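Local coordinates for protein carboxylesterase (Uncultured bacterium, PDB 5GMX) that hydrolyses carboxylic esters as a family VIII carboxylesterase with a beta-lactamase-like fold, and also acts on oxyimino cephalosporins, at residues Thr16-Ala21 against Ile380-Arg385; Gly9-Glu14 against Ile44-Trp49; Phe36-Glu41 against Leu357-Ala362; Asn335-Gly340 against Asp352-Leu357; Lys30-Ser35 against Ala362-Asp367. All coordinates share one frame; numbering follows the deposited sequence.

Interaction 1: Thr16-Ala21 against Ile380-Arg385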
# COMPACT_ATOMS: atom_id res chain seq x y z
N THR A 16 12.06 -0.80 -23.77
CA THR A 16 11.32 0.12 -24.64
C THR A 16 9.84 -0.23 -24.76
O THR A 16 8.99 0.67 -24.78
CB THR A 16 11.93 0.15 -26.06
OG1 THR A 16 13.31 0.52 -25.98
CG2 THR A 16 11.20 1.15 -26.96
N LYS A 17 9.53 -1.52 -24.83
CA LYS A 17 8.14 -1.97 -24.92
C LYS A 17 7.31 -1.41 -23.77
O LYS A 17 6.18 -0.94 -23.97
CB LYS A 17 8.07 -3.50 -24.96
CG LYS A 17 8.65 -4.08 -26.25
CD LYS A 17 8.69 -5.61 -26.23
CE LYS A 17 9.80 -6.14 -27.15
NZ LYS A 17 9.63 -5.76 -28.58
N VAL A 18 7.88 -1.42 -22.57
CA VAL A 18 7.19 -0.89 -21.40
C VAL A 18 6.83 0.56 -21.65
O VAL A 18 5.68 0.97 -21.45
CB VAL A 18 8.03 -1.01 -20.13
CG1 VAL A 18 7.26 -0.46 -18.93
CG2 VAL A 18 8.45 -2.45 -19.90
N ARG A 19 7.81 1.33 -22.14
CA ARG A 19 7.59 2.74 -22.43
C ARG A 19 6.39 2.87 -23.37
O ARG A 19 5.46 3.65 -23.09
CB ARG A 19 8.83 3.37 -23.06
CG ARG A 19 8.68 4.87 -23.29
CD ARG A 19 9.91 5.45 -23.97
NE ARG A 19 9.87 6.91 -24.04
CZ ARG A 19 9.04 7.61 -24.81
NH1 ARG A 19 8.16 6.99 -25.60
NH2 ARG A 19 9.09 8.93 -24.80
N ASP A 20 6.40 2.05 -24.42
CA ASP A 20 5.31 2.06 -25.39
C ASP A 20 3.98 1.78 -24.72
O ASP A 20 3.02 2.53 -24.91
CB ASP A 20 5.58 1.05 -26.52
CG ASP A 20 6.81 1.41 -27.35
OD1 ASP A 20 7.21 2.60 -27.35
OD2 ASP A 20 7.38 0.52 -28.02
N ALA A 21 3.94 0.74 -23.88
CA ALA A 21 2.69 0.40 -23.21
C ALA A 21 2.22 1.60 -22.38
O ALA A 21 1.05 1.97 -22.45
CB ALA A 21 2.86 -0.82 -22.34
N ILE A 380 2.31 -4.65 -17.08
CA ILE A 380 2.88 -5.89 -16.57
C ILE A 380 3.25 -6.84 -17.71
O ILE A 380 4.35 -7.43 -17.72
CB ILE A 380 1.90 -6.61 -15.61
CG1 ILE A 380 1.77 -5.84 -14.29
CG2 ILE A 380 2.37 -8.02 -15.30
CD1 ILE A 380 0.61 -6.30 -13.41
N GLU A 381 2.35 -6.99 -18.68
CA GLU A 381 2.65 -7.86 -19.80
C GLU A 381 3.88 -7.35 -20.57
O GLU A 381 4.81 -8.12 -20.89
CB GLU A 381 1.45 -7.99 -20.74
CG GLU A 381 1.53 -9.24 -21.63
CD GLU A 381 0.70 -9.14 -22.90
OE1 GLU A 381 -0.47 -8.71 -22.82
OE2 GLU A 381 1.22 -9.51 -23.98
N ALA A 382 3.91 -6.04 -20.82
CA ALA A 382 5.04 -5.45 -21.53
C ALA A 382 6.34 -5.70 -20.78
O ALA A 382 7.34 -6.09 -21.36
CB ALA A 382 4.83 -3.96 -21.74
N ALA A 383 6.30 -5.47 -19.47
CA ALA A 383 7.48 -5.63 -18.63
C ALA A 383 8.02 -7.05 -18.68
O ALA A 383 9.24 -7.24 -18.74
CB ALA A 383 7.18 -5.24 -17.21
N TYR A 384 7.14 -8.04 -18.65
CA TYR A 384 7.64 -9.42 -18.66
C TYR A 384 8.00 -9.91 -20.06
O TYR A 384 8.63 -10.96 -20.20
CB TYR A 384 6.65 -10.37 -17.99
CG TYR A 384 6.79 -10.35 -16.48
CD1 TYR A 384 7.74 -11.15 -15.85
CD2 TYR A 384 6.02 -9.49 -15.70
CE1 TYR A 384 7.89 -11.12 -14.46
CE2 TYR A 384 6.17 -9.46 -14.31
CZ TYR A 384 7.11 -10.28 -13.71
OH TYR A 384 7.26 -10.25 -12.35
N ARG A 385 7.62 -9.17 -21.10
CA ARG A 385 8.15 -9.49 -22.42
C ARG A 385 9.63 -9.15 -22.58
O ARG A 385 10.31 -9.70 -23.45
CB ARG A 385 7.35 -8.76 -23.50
CG ARG A 385 6.12 -9.48 -23.94
CD ARG A 385 5.54 -8.84 -25.18
NE ARG A 385 6.52 -8.70 -26.26
CZ ARG A 385 6.28 -8.00 -27.36
NH1 ARG A 385 5.11 -7.39 -27.50
NH2 ARG A 385 7.20 -7.91 -28.32

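Interaction 2: Gly9-Glu14 against Ile44-Trp49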
# COMPACT_ATOMS: atom_id res chain seq x y z
N GLY A 9 10.80 11.17 -18.98
CA GLY A 9 11.53 10.29 -18.09
C GLY A 9 12.63 9.50 -18.77
O GLY A 9 13.10 9.89 -19.83
N ILE A 10 13.07 8.43 -18.12
CA ILE A 10 14.16 7.62 -18.63
C ILE A 10 13.75 6.15 -18.68
O ILE A 10 13.11 5.65 -17.76
CB ILE A 10 15.45 7.79 -17.76
CG1 ILE A 10 15.89 9.26 -17.74
CG2 ILE A 10 16.58 6.89 -18.26
CD1 ILE A 10 16.98 9.61 -16.72
N CYS A 11 14.18 5.47 -19.73
CA CYS A 11 13.80 4.08 -19.95
C CYS A 11 14.95 3.34 -20.61
O CYS A 11 15.35 3.69 -21.72
CB CYS A 11 12.55 4.00 -20.83
SG CYS A 11 11.90 2.34 -21.09
N ALA A 12 15.48 2.33 -19.93
CA ALA A 12 16.55 1.52 -20.50
C ALA A 12 16.09 0.89 -21.81
O ALA A 12 14.94 0.46 -21.92
CB ALA A 12 17.00 0.44 -19.52
N PRO A 13 16.99 0.85 -22.81
CA PRO A 13 16.70 0.33 -24.15
C PRO A 13 15.92 -0.98 -24.15
O PRO A 13 14.86 -1.08 -24.79
CB PRO A 13 18.09 0.13 -24.75
CG PRO A 13 18.91 1.21 -24.11
CD PRO A 13 18.36 1.36 -22.71
N GLU A 14 16.39 -1.97 -23.40
CA GLU A 14 15.77 -3.28 -23.38
C GLU A 14 14.33 -3.25 -22.85
O GLU A 14 13.60 -4.22 -22.98
CB GLU A 14 16.60 -4.26 -22.54
CG GLU A 14 16.78 -3.85 -21.08
CD GLU A 14 17.96 -2.92 -20.84
OE1 GLU A 14 18.44 -2.88 -19.68
OE2 GLU A 14 18.40 -2.22 -21.78
N ILE A 44 16.65 1.07 -10.43
CA ILE A 44 15.58 1.62 -11.26
C ILE A 44 16.01 1.68 -12.73
O ILE A 44 17.02 2.31 -13.06
CB ILE A 44 15.16 3.03 -10.79
CG1 ILE A 44 14.48 2.96 -9.42
CG2 ILE A 44 14.25 3.70 -11.82
CD1 ILE A 44 13.09 2.30 -9.44
N VAL A 45 15.25 1.04 -13.62
CA VAL A 45 15.61 1.00 -15.03
C VAL A 45 14.52 1.61 -15.91
O VAL A 45 14.75 1.90 -17.08
CB VAL A 45 15.91 -0.44 -15.50
CG1 VAL A 45 17.12 -1.01 -14.75
CG2 VAL A 45 14.69 -1.33 -15.31
N VAL A 46 13.34 1.78 -15.34
CA VAL A 46 12.28 2.55 -16.00
C VAL A 46 11.71 3.56 -15.01
O VAL A 46 11.39 3.23 -13.87
CB VAL A 46 11.14 1.66 -16.53
CG1 VAL A 46 10.12 2.51 -17.27
CG2 VAL A 46 11.68 0.58 -17.45
N ASP A 47 11.60 4.81 -15.45
CA ASP A 47 11.12 5.90 -14.62
C ASP A 47 10.42 6.90 -15.54
O ASP A 47 11.06 7.76 -16.14
CB ASP A 47 12.29 6.55 -13.86
CG ASP A 47 11.87 7.73 -13.00
OD1 ASP A 47 10.65 7.97 -12.84
OD2 ASP A 47 12.76 8.41 -12.44
N LEU A 48 9.10 6.77 -15.65
CA LEU A 48 8.32 7.50 -16.64
C LEU A 48 7.15 8.25 -16.03
O LEU A 48 6.60 7.85 -15.00
CB LEU A 48 7.79 6.54 -17.71
CG LEU A 48 8.81 5.73 -18.52
CD1 LEU A 48 8.08 4.70 -19.35
CD2 LEU A 48 9.70 6.63 -19.39
N TRP A 49 6.76 9.35 -16.67
CA TRP A 49 5.51 10.01 -16.30
C TRP A 49 4.96 10.74 -17.52
O TRP A 49 5.61 10.79 -18.57
CB TRP A 49 5.71 10.98 -15.12
CG TRP A 49 6.66 12.10 -15.39
CD1 TRP A 49 6.35 13.37 -15.82
CD2 TRP A 49 8.09 12.06 -15.28
NE1 TRP A 49 7.50 14.12 -15.96
CE2 TRP A 49 8.58 13.33 -15.64
CE3 TRP A 49 9.00 11.06 -14.89
CZ2 TRP A 49 9.95 13.64 -15.64
CZ3 TRP A 49 10.36 11.36 -14.89
CH2 TRP A 49 10.82 12.64 -15.26

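Interaction 3: Phe36-Glu41 against Leu357-Ala362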
# COMPACT_ATOMS: atom_id res chain seq x y z
N PHE A 36 5.04 5.86 -13.51
CA PHE A 36 5.37 4.45 -13.53
C PHE A 36 6.85 4.23 -13.21
O PHE A 36 7.73 4.95 -13.71
CB PHE A 36 5.03 3.85 -14.90
CG PHE A 36 5.45 2.41 -15.04
CD1 PHE A 36 6.67 2.08 -15.61
CD2 PHE A 36 4.64 1.39 -14.56
CE1 PHE A 36 7.07 0.76 -15.71
CE2 PHE A 36 5.03 0.07 -14.67
CZ PHE A 36 6.24 -0.25 -15.25
N GLY A 37 7.14 3.21 -12.42
CA GLY A 37 8.51 2.83 -12.13
C GLY A 37 8.71 1.33 -12.27
O GLY A 37 7.78 0.53 -12.05
N LEU A 38 9.92 0.95 -12.65
CA LEU A 38 10.30 -0.44 -12.74
C LEU A 38 11.75 -0.61 -12.30
O LEU A 38 12.66 0.06 -12.81
CB LEU A 38 10.10 -0.98 -14.16
CG LEU A 38 10.48 -2.45 -14.43
CD1 LEU A 38 9.50 -3.40 -13.79
CD2 LEU A 38 10.58 -2.75 -15.92
N ALA A 39 11.95 -1.47 -11.31
CA ALA A 39 13.28 -1.79 -10.81
C ALA A 39 13.63 -3.23 -11.15
O ALA A 39 12.80 -4.14 -11.03
CB ALA A 39 13.36 -1.56 -9.30
N ILE A 40 14.86 -3.43 -11.60
CA ILE A 40 15.39 -4.75 -11.89
C ILE A 40 16.72 -4.92 -11.17
O ILE A 40 17.60 -4.04 -11.25
CB ILE A 40 15.58 -4.97 -13.42
CG1 ILE A 40 14.23 -4.88 -14.14
CG2 ILE A 40 16.19 -6.34 -13.70
CD1 ILE A 40 13.32 -6.07 -13.85
N GLU A 41 16.84 -6.02 -10.44
CA GLU A 41 18.08 -6.38 -9.75
C GLU A 41 18.66 -5.24 -8.92
O GLU A 41 19.86 -5.03 -8.91
CB GLU A 41 19.11 -6.88 -10.76
CG GLU A 41 18.72 -8.20 -11.42
CD GLU A 41 19.78 -8.76 -12.36
OE1 GLU A 41 20.95 -8.31 -12.30
OE2 GLU A 41 19.44 -9.68 -13.14
N LEU A 357 12.34 -8.28 -9.68
CA LEU A 357 11.64 -7.17 -10.32
C LEU A 357 10.69 -6.50 -9.34
O LEU A 357 9.92 -7.16 -8.66
CB LEU A 357 10.87 -7.69 -11.54
CG LEU A 357 9.95 -6.78 -12.37
CD1 LEU A 357 9.88 -7.29 -13.81
CD2 LEU A 357 8.53 -6.71 -11.79
N GLY A 358 10.74 -5.17 -9.26
CA GLY A 358 9.77 -4.43 -8.48
C GLY A 358 9.08 -3.44 -9.39
O GLY A 358 9.70 -2.88 -10.29
N MSE A 359 7.80 -3.21 -9.18
CA MSE A 359 7.06 -2.35 -10.09
C MSE A 359 6.11 -1.43 -9.34
O MSE A 359 5.46 -1.86 -8.37
CB MSE A 359 6.28 -3.18 -11.11
CG MSE A 359 5.55 -2.32 -12.14
SE MSE A 359 4.50 -3.34 -13.47
CE MSE A 359 5.87 -4.62 -14.01
N GLY A 360 6.01 -0.19 -9.80
CA GLY A 360 5.12 0.78 -9.18
C GLY A 360 4.33 1.61 -10.18
O GLY A 360 4.85 1.99 -11.22
N TYR A 361 3.07 1.89 -9.86
CA TYR A 361 2.23 2.66 -10.77
C TYR A 361 1.20 3.50 -10.01
O TYR A 361 0.47 2.98 -9.14
CB TYR A 361 1.57 1.71 -11.78
CG TYR A 361 0.53 2.34 -12.68
CD1 TYR A 361 0.84 3.43 -13.50
CD2 TYR A 361 -0.74 1.81 -12.75
CE1 TYR A 361 -0.12 4.00 -14.32
CE2 TYR A 361 -1.70 2.35 -13.59
CZ TYR A 361 -1.39 3.46 -14.35
OH TYR A 361 -2.38 3.98 -15.15
N ALA A 362 1.18 4.80 -10.31
CA ALA A 362 0.27 5.71 -9.61
C ALA A 362 -0.27 6.78 -10.55
O ALA A 362 0.49 7.38 -11.30
CB ALA A 362 0.96 6.36 -8.41

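Interaction 4: Asn335-Gly340 against Asp352-Leu357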
# COMPACT_ATOMS: atom_id res chain seq x y z
N ASN A 335 4.86 -14.89 -12.07
CA ASN A 335 5.39 -15.57 -10.88
C ASN A 335 4.26 -15.75 -9.87
O ASN A 335 3.70 -14.77 -9.37
CB ASN A 335 6.58 -14.78 -10.29
CG ASN A 335 7.14 -15.41 -9.01
OD1 ASN A 335 6.75 -16.51 -8.60
ND2 ASN A 335 8.08 -14.71 -8.37
N PRO A 336 3.90 -17.01 -9.58
CA PRO A 336 2.77 -17.31 -8.69
C PRO A 336 2.98 -16.82 -7.25
O PRO A 336 2.00 -16.67 -6.53
CB PRO A 336 2.68 -18.85 -8.73
CG PRO A 336 4.05 -19.30 -9.12
CD PRO A 336 4.56 -18.24 -10.07
N ASP A 337 4.23 -16.57 -6.86
CA ASP A 337 4.53 -16.11 -5.51
C ASP A 337 4.89 -14.62 -5.42
O ASP A 337 5.47 -14.16 -4.43
CB ASP A 337 5.65 -16.96 -4.91
CG ASP A 337 5.21 -18.39 -4.65
OD1 ASP A 337 3.99 -18.61 -4.47
OD2 ASP A 337 6.08 -19.28 -4.61
N ALA A 338 4.54 -13.86 -6.46
CA ALA A 338 4.67 -12.42 -6.44
C ALA A 338 3.78 -11.83 -5.34
O ALA A 338 2.74 -12.40 -5.00
CB ALA A 338 4.30 -11.83 -7.79
N PHE A 339 4.20 -10.71 -4.75
CA PHE A 339 3.39 -10.12 -3.68
C PHE A 339 3.36 -8.60 -3.82
O PHE A 339 4.31 -8.00 -4.32
CB PHE A 339 3.92 -10.51 -2.30
CG PHE A 339 5.31 -10.01 -2.03
CD1 PHE A 339 6.42 -10.74 -2.43
CD2 PHE A 339 5.51 -8.80 -1.37
CE1 PHE A 339 7.70 -10.28 -2.18
CE2 PHE A 339 6.79 -8.33 -1.12
CZ PHE A 339 7.89 -9.07 -1.53
N GLY A 340 2.29 -7.98 -3.36
CA GLY A 340 2.21 -6.54 -3.41
C GLY A 340 0.91 -6.04 -2.84
O GLY A 340 0.30 -6.69 -2.00
N ASP A 352 8.58 -9.28 -7.31
CA ASP A 352 8.79 -10.62 -7.88
C ASP A 352 10.24 -11.00 -7.57
O ASP A 352 11.15 -10.52 -8.24
CB ASP A 352 8.52 -10.60 -9.39
CG ASP A 352 8.89 -11.93 -10.11
OD1 ASP A 352 9.54 -12.81 -9.51
OD2 ASP A 352 8.55 -12.07 -11.30
N THR A 353 10.45 -11.84 -6.56
CA THR A 353 11.82 -12.16 -6.14
C THR A 353 12.55 -13.07 -7.14
O THR A 353 13.78 -13.13 -7.13
CB THR A 353 11.86 -12.85 -4.76
OG1 THR A 353 11.25 -14.14 -4.84
CG2 THR A 353 11.14 -12.02 -3.72
N LYS A 354 11.81 -13.80 -7.97
CA LYS A 354 12.45 -14.65 -8.98
C LYS A 354 13.14 -13.80 -10.05
O LYS A 354 14.33 -13.97 -10.31
CB LYS A 354 11.43 -15.59 -9.63
CG LYS A 354 10.85 -16.63 -8.66
CD LYS A 354 10.05 -17.69 -9.40
CE LYS A 354 9.57 -18.82 -8.47
NZ LYS A 354 8.41 -18.43 -7.60
N ALA A 355 12.41 -12.87 -10.65
CA ALA A 355 12.98 -11.98 -11.65
C ALA A 355 13.71 -10.80 -11.01
O ALA A 355 14.29 -9.97 -11.71
CB ALA A 355 11.88 -11.47 -12.59
N ARG A 356 13.68 -10.73 -9.69
CA ARG A 356 14.23 -9.60 -8.95
C ARG A 356 13.65 -8.28 -9.47
O ARG A 356 14.36 -7.28 -9.65
CB ARG A 356 15.76 -9.61 -9.00
CG ARG A 356 16.35 -10.78 -8.20
CD ARG A 356 17.81 -11.03 -8.51
NE ARG A 356 18.67 -9.94 -8.06
CZ ARG A 356 19.92 -9.74 -8.47
NH1 ARG A 356 20.47 -10.57 -9.36
NH2 ARG A 356 20.63 -8.72 -8.00
N LEU A 357 12.34 -8.28 -9.68
CA LEU A 357 11.64 -7.17 -10.32
C LEU A 357 10.69 -6.50 -9.34
O LEU A 357 9.92 -7.16 -8.66
CB LEU A 357 10.87 -7.69 -11.54
CG LEU A 357 9.95 -6.78 -12.37
CD1 LEU A 357 9.88 -7.29 -13.81
CD2 LEU A 357 8.53 -6.71 -11.79
O HOH W 1 5.20 -12.07 -11.42
O HOH W 2 9.43 -15.64 -5.78
O HOH W 3 7.94 -12.71 -5.08

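Interaction 5: Lys30-Ser35 against Ala362-Asp367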
# COMPACT_ATOMS: atom_id res chain seq x y z
N LYS A 30 -7.41 6.73 -21.71
CA LYS A 30 -7.62 6.12 -20.40
C LYS A 30 -6.88 6.80 -19.23
O LYS A 30 -6.99 6.36 -18.09
CB LYS A 30 -7.23 4.64 -20.43
CG LYS A 30 -8.20 3.75 -21.20
CD LYS A 30 -7.87 2.28 -20.94
CE LYS A 30 -9.03 1.37 -21.33
NZ LYS A 30 -8.83 -0.03 -20.82
N GLU A 31 -6.14 7.86 -19.52
CA GLU A 31 -5.32 8.49 -18.49
C GLU A 31 -5.50 10.00 -18.51
O GLU A 31 -5.81 10.59 -19.55
CB GLU A 31 -3.83 8.17 -18.70
CG GLU A 31 -3.39 6.72 -18.45
CD GLU A 31 -3.19 6.36 -16.99
OE1 GLU A 31 -3.82 6.98 -16.10
OE2 GLU A 31 -2.39 5.43 -16.73
N VAL A 32 -5.29 10.63 -17.37
CA VAL A 32 -5.11 12.08 -17.35
C VAL A 32 -3.64 12.34 -17.04
O VAL A 32 -2.91 12.86 -17.88
CB VAL A 32 -6.02 12.77 -16.35
CG1 VAL A 32 -5.68 14.25 -16.28
CG2 VAL A 32 -7.47 12.56 -16.75
N GLY A 33 -3.22 11.94 -15.85
CA GLY A 33 -1.82 11.98 -15.48
C GLY A 33 -1.39 10.67 -14.84
O GLY A 33 -2.19 10.00 -14.18
N ALA A 34 -0.12 10.29 -15.02
CA ALA A 34 0.34 9.02 -14.48
C ALA A 34 1.85 8.96 -14.33
O ALA A 34 2.60 9.64 -15.04
CB ALA A 34 -0.15 7.87 -15.35
N SER A 35 2.28 8.10 -13.42
CA SER A 35 3.68 7.83 -13.20
C SER A 35 3.89 6.32 -13.04
O SER A 35 3.02 5.60 -12.51
CB SER A 35 4.19 8.56 -11.96
OG SER A 35 3.54 8.07 -10.80
N ALA A 362 1.18 4.80 -10.31
CA ALA A 362 0.27 5.71 -9.61
C ALA A 362 -0.27 6.78 -10.55
O ALA A 362 0.49 7.38 -11.30
CB ALA A 362 0.96 6.36 -8.41
N MSE A 363 -1.57 7.03 -10.49
CA MSE A 363 -2.22 7.92 -11.46
C MSE A 363 -3.39 8.66 -10.81
O MSE A 363 -3.84 8.28 -9.74
CB MSE A 363 -2.69 7.11 -12.67
CG MSE A 363 -4.02 6.39 -12.46
SE MSE A 363 -4.13 5.09 -10.98
CE MSE A 363 -2.48 4.19 -11.26
N ASN A 364 -3.87 9.71 -11.46
CA ASN A 364 -4.93 10.51 -10.85
C ASN A 364 -6.33 10.28 -11.44
O ASN A 364 -7.32 10.77 -10.88
CB ASN A 364 -4.57 12.00 -10.93
CG ASN A 364 -4.49 12.53 -12.35
OD1 ASN A 364 -4.41 11.77 -13.31
ND2 ASN A 364 -4.47 13.85 -12.48
N GLN A 365 -6.43 9.54 -12.54
CA GLN A 365 -7.74 9.16 -13.08
C GLN A 365 -8.16 7.77 -12.61
O GLN A 365 -7.62 6.76 -13.06
CB GLN A 365 -7.76 9.21 -14.60
CG GLN A 365 -9.08 8.74 -15.21
CD GLN A 365 -10.27 9.58 -14.74
OE1 GLN A 365 -10.37 10.76 -15.07
NE2 GLN A 365 -11.16 8.97 -13.96
N MSE A 366 -9.14 7.72 -11.73
CA MSE A 366 -9.58 6.46 -11.16
C MSE A 366 -10.45 5.67 -12.12
O MSE A 366 -11.15 6.24 -12.95
CB MSE A 366 -10.34 6.70 -9.86
CG MSE A 366 -9.53 7.37 -8.78
SE MSE A 366 -10.64 7.66 -7.21
CE MSE A 366 -10.91 5.82 -6.65
N ASP A 367 -10.40 4.35 -12.00
CA ASP A 367 -11.29 3.45 -12.73
C ASP A 367 -11.96 2.55 -11.70
O ASP A 367 -11.50 2.46 -10.57
CB ASP A 367 -10.52 2.63 -13.77
CG ASP A 367 -11.44 2.02 -14.83
OD1 ASP A 367 -12.64 1.82 -14.54
OD2 ASP A 367 -10.96 1.76 -15.95
O HOH W 4 -4.52 9.06 -14.98

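Interaction 1: Thr16-Ala21 against Ile380-Arg385
Ala21 and Ala382 meet methyl to methyl, CB to CB 3.8 Å, where helix 16-27 runs antiparallel to helix 374-385, the last helix of the chain. The axes of the two segments approach to 8.0 Å at an angle of 167°, a close spacing that small residues permit: the CA atoms of Val18 and Ala382 are 5.0 Å apart. The remaining apolar contact comes from Val18. Its CG2 lies anti to the carbonyl carbon and reaches the backbone of the other helix, 3.6 Å from Ala383 CA, while the Ala382 methyl rests against the Val18 backbone.

The charged pair lies at the exposed end. Lys17 and Arg385 cross at about a right angle, and Lys17 CD lies over one face of the guanidinium, offset toward its rim, 3.6 Å from Arg385 CZ. A bend at the last torsion (chi4 -61°) then brings Lys17 NZ to 3.3 Å from Arg385 NH2. Both are donors carrying like charge, so no hydrogen bond forms, and the contact of the two ends is probably unfavourable in itself; the exposed setting should allow solvent to screen it. No hydrogen bond joins the segments.

Together the two helices lie over one face of the antiparallel sheet: Val18 packs on Phe36 of strand 33-40, Ile380 and Ala383 rest on Met359 of strand 357-363, and Tyr384 packs on Phe350 of strand 348-352.

Interaction 2: Gly9-Glu14 against Ile44-Trp49
Ile10 and Asp47 form an antiparallel hydrogen-bonded pair, Ile10 N to Asp47 O and Asp47 N to Ile10 O each at 2.9 Å. A third backbone bond, Ala12 N to Val45 O at 3.0 Å, is the straightest of the set at 169° and carries the pairing past the end of the short strand.

Packing is tight at Gly9, which has a positive phi of 121°. Its CA lies 3.2 Å from Asp47 O in a CA-H...O contact and 3.6 Å from Trp49 CZ3, with Gly9 N above one face of the indole toward its rim. The glycine lets the two backbones come this close, the CA atoms of Gly9 and Leu48 being 4.5 Å apart. The chi1 of Trp49, 62°, sets CG between the backbone N and the carbonyl carbon and swings the ring back to the glycine. On the face bearing Cys11 and Val46, Cys11 SG meets Val46 CG2 at 4.0 Å, and Cys11 CB touches Leu48 CD2; Arg19 and Phe22 of helix 16-27 lie against this side.

The other face is looser. Ile10 is exposed and its side chain makes no close contact with Ile44-Trp49, and the carboxylate of Asp47 turns to a salt bridge with Arg273.

Strand 10-11 thus forms an outer strand of the antiparallel sheet, beside a classic beta bulge in which Val45 and Val46 both face Leu38, an edge of the beta-lactamase-like fold.

Interaction 3: Phe36-Glu41 against Leu357-Ala362
Phe36-Ile40 and Leu357-Ala362 are neighbouring antiparallel strands in the interior of the large sheet of the beta-lactamase-like fold, joining N-terminal strand 33-40 to C-terminal strand 357-363. The short segments run 176° apart with axes 4.7 Å from each other. Four backbone bonds zip them together in two reciprocal pairs: Gly37 with Gly360, and Ala39 with Gly358, where Ala39 N reaches Gly358 O at 2.8 Å. Leu38 with Met359 is a non-hydrogen-bonded pair between them, with CA-H...O contacts filling in.

The two faces differ sharply. Gly37, Ala39, Gly358 and Gly360 give one face almost no side chains. The other bears Phe36, Leu38, Ile40, Leu357, Met359 and Tyr361, a mostly apolar layer, covered by helix 374-385 over Phe36, Leu357, Met359 and Tyr361 and by Phe15 over Leu38 and Ile40. Leu38 CD1 is wedged between neighbours on the other strand, 3.7 Å from Leu357 CG and 3.8 Å from Met359 CE. Ile40 CD1 continues the row against Leu357 CD1, also at 3.7 Å.

Phe36 leans across the strand boundary. With CG anti to the backbone N (chi1 175°), its ring crosses the Met359 chain and brings CD2 to 3.4 Å from Gly360 O, while Tyr361 CB sits at the ring edge. Met359, a selenomethionine, bends at chi3 to lay CE against Leu38. Its extended chi1 and chi2 put SE into a Met-aromatic contact in the plane of the Phe36 ring, at its edge, 4.9 Å from the centroid and 3.7 Å from CE2.

Interaction 4: Asn335-Gly340 against Asp352-Leu357
An Asx turn at Asn335 and an Asx motif at Asp352 face each other where the loop before strand 339-342 meets the turn between strands 348-352 and 357-363. Asn335 ND2 gives a hydrogen bond to Asp352 OD1 at 2.7 Å, meeting that oxygen from above the carboxylate plane; the amide and carboxylate planes are turned 54° apart. From the opposite face of the carboxylate, Ala355 N reaches the same OD1 at 3.1 Å, so one oxygen ties its own turn to the neighbouring loop. The other oxygen, OD2, is bonded to the Tyr384 hydroxyl of helix 374-385.

Asn335 OD1 is likewise gripped twice, by Lys354 NZ at 2.7 Å and by its own turn through Asp337 N at 3.1 Å, from opposite faces of the amide. These bonds fix which end of the amide is oxygen and hold its rotation. Lys354 lies across the amide, its CG 3.4 Å from Asn335 ND2, and bends at its last torsion (chi4 76°) to bring NZ down on OD1. Lys354 NZ also makes a long salt bridge to Asp337 OD2, 3.9 Å.

One water bridges Asp337 O and Thr353 N; another links Asn335 ND2 with Thr353 OG1. Thr353 CG2 meets the edge of the Phe339 ring, 4.2 Å from CE1.

The turn is closed by a G1 beta bulge, Arg356 and Leu357 both facing Asp352. Through it strand 348-352 passes to 357-363, while Phe339 pairs with Ala351 and Gly340 with Ile325 on the two sides of strand 339-342.

Interaction 5: Lys30-Ser35 against Ala362-Asp367
Ala362 O takes two hydrogen bonds from one residue, Ser35 N at 2.9 Å and Ser35 OG at 3.2 Å. The hydroxyl can share this carbonyl because a chi1 of 65° keeps OG close to its own backbone N; it is also bonded to Gly272 N. Ala362 N returns a bond to Ser35 O, completing an antiparallel hydrogen-bonded pair. In the next pair, Ala34 and Met363 stand CB to CB at 3.8 Å without backbone bonds between them.

Past Met363 a side chain supplies one half of the pairing. The chi1 of Asn364, 64°, folds the amide back over its own backbone, and OD1 receives Gly33 N at 2.8 Å, 141° at the hydrogen. The backbone Asn364 N gives the other half, a longer bond to Gly33 O. Val32 crosses the asparagine at about a right angle, its CB against OD1, and its CG2 lies 3.8 Å from Gln365 OE1.

A water sits in the fork where the strands separate, accepting from Val32 N at 3.0 Å and from Gln365 N, with Glu31 OE1 and Gly33 O close by. The Glu31 chain, bent at chi2, brings OE1 to 3.6 Å from Met363 CB; its carboxylate forms a salt bridge with Arg375, which also bonds Gln365 O.

Strands 33-40 and 357-363 thus part between helix 16-27, whose Phe22 and Phe26 cover Ala34, and strand 67-68, whose Ile67 touches Ala362 and Asn364, while Arg375 of helix 374-385 packs on Met363.

In the fold
Interactions 2, 3, 4 and 5 reach one antiparallel sheet, and interaction 1 pairs the two helices lying on it. Interactions 3 and 5, centres about 16 Å apart, are successive parts of the same pairing of strands 33-40 and 357-363 and share Ala362. Interaction 2 adds strands 10-11 and 43-51 on one side of interaction 3 (centres about 10 Å apart); interaction 4, sharing Leu357 with it, lies on the other (centres about 12 Å apart). Along the chain, interaction 1 encloses 5, 5 encloses 3, and 3 encloses 4, whereas interaction 2 crosses 1, 3 and 5. N- and C-terminal parts thus build this unit jointly, with bound phenylmethanesulfonic acid about 10 Å from the Met363 side chain.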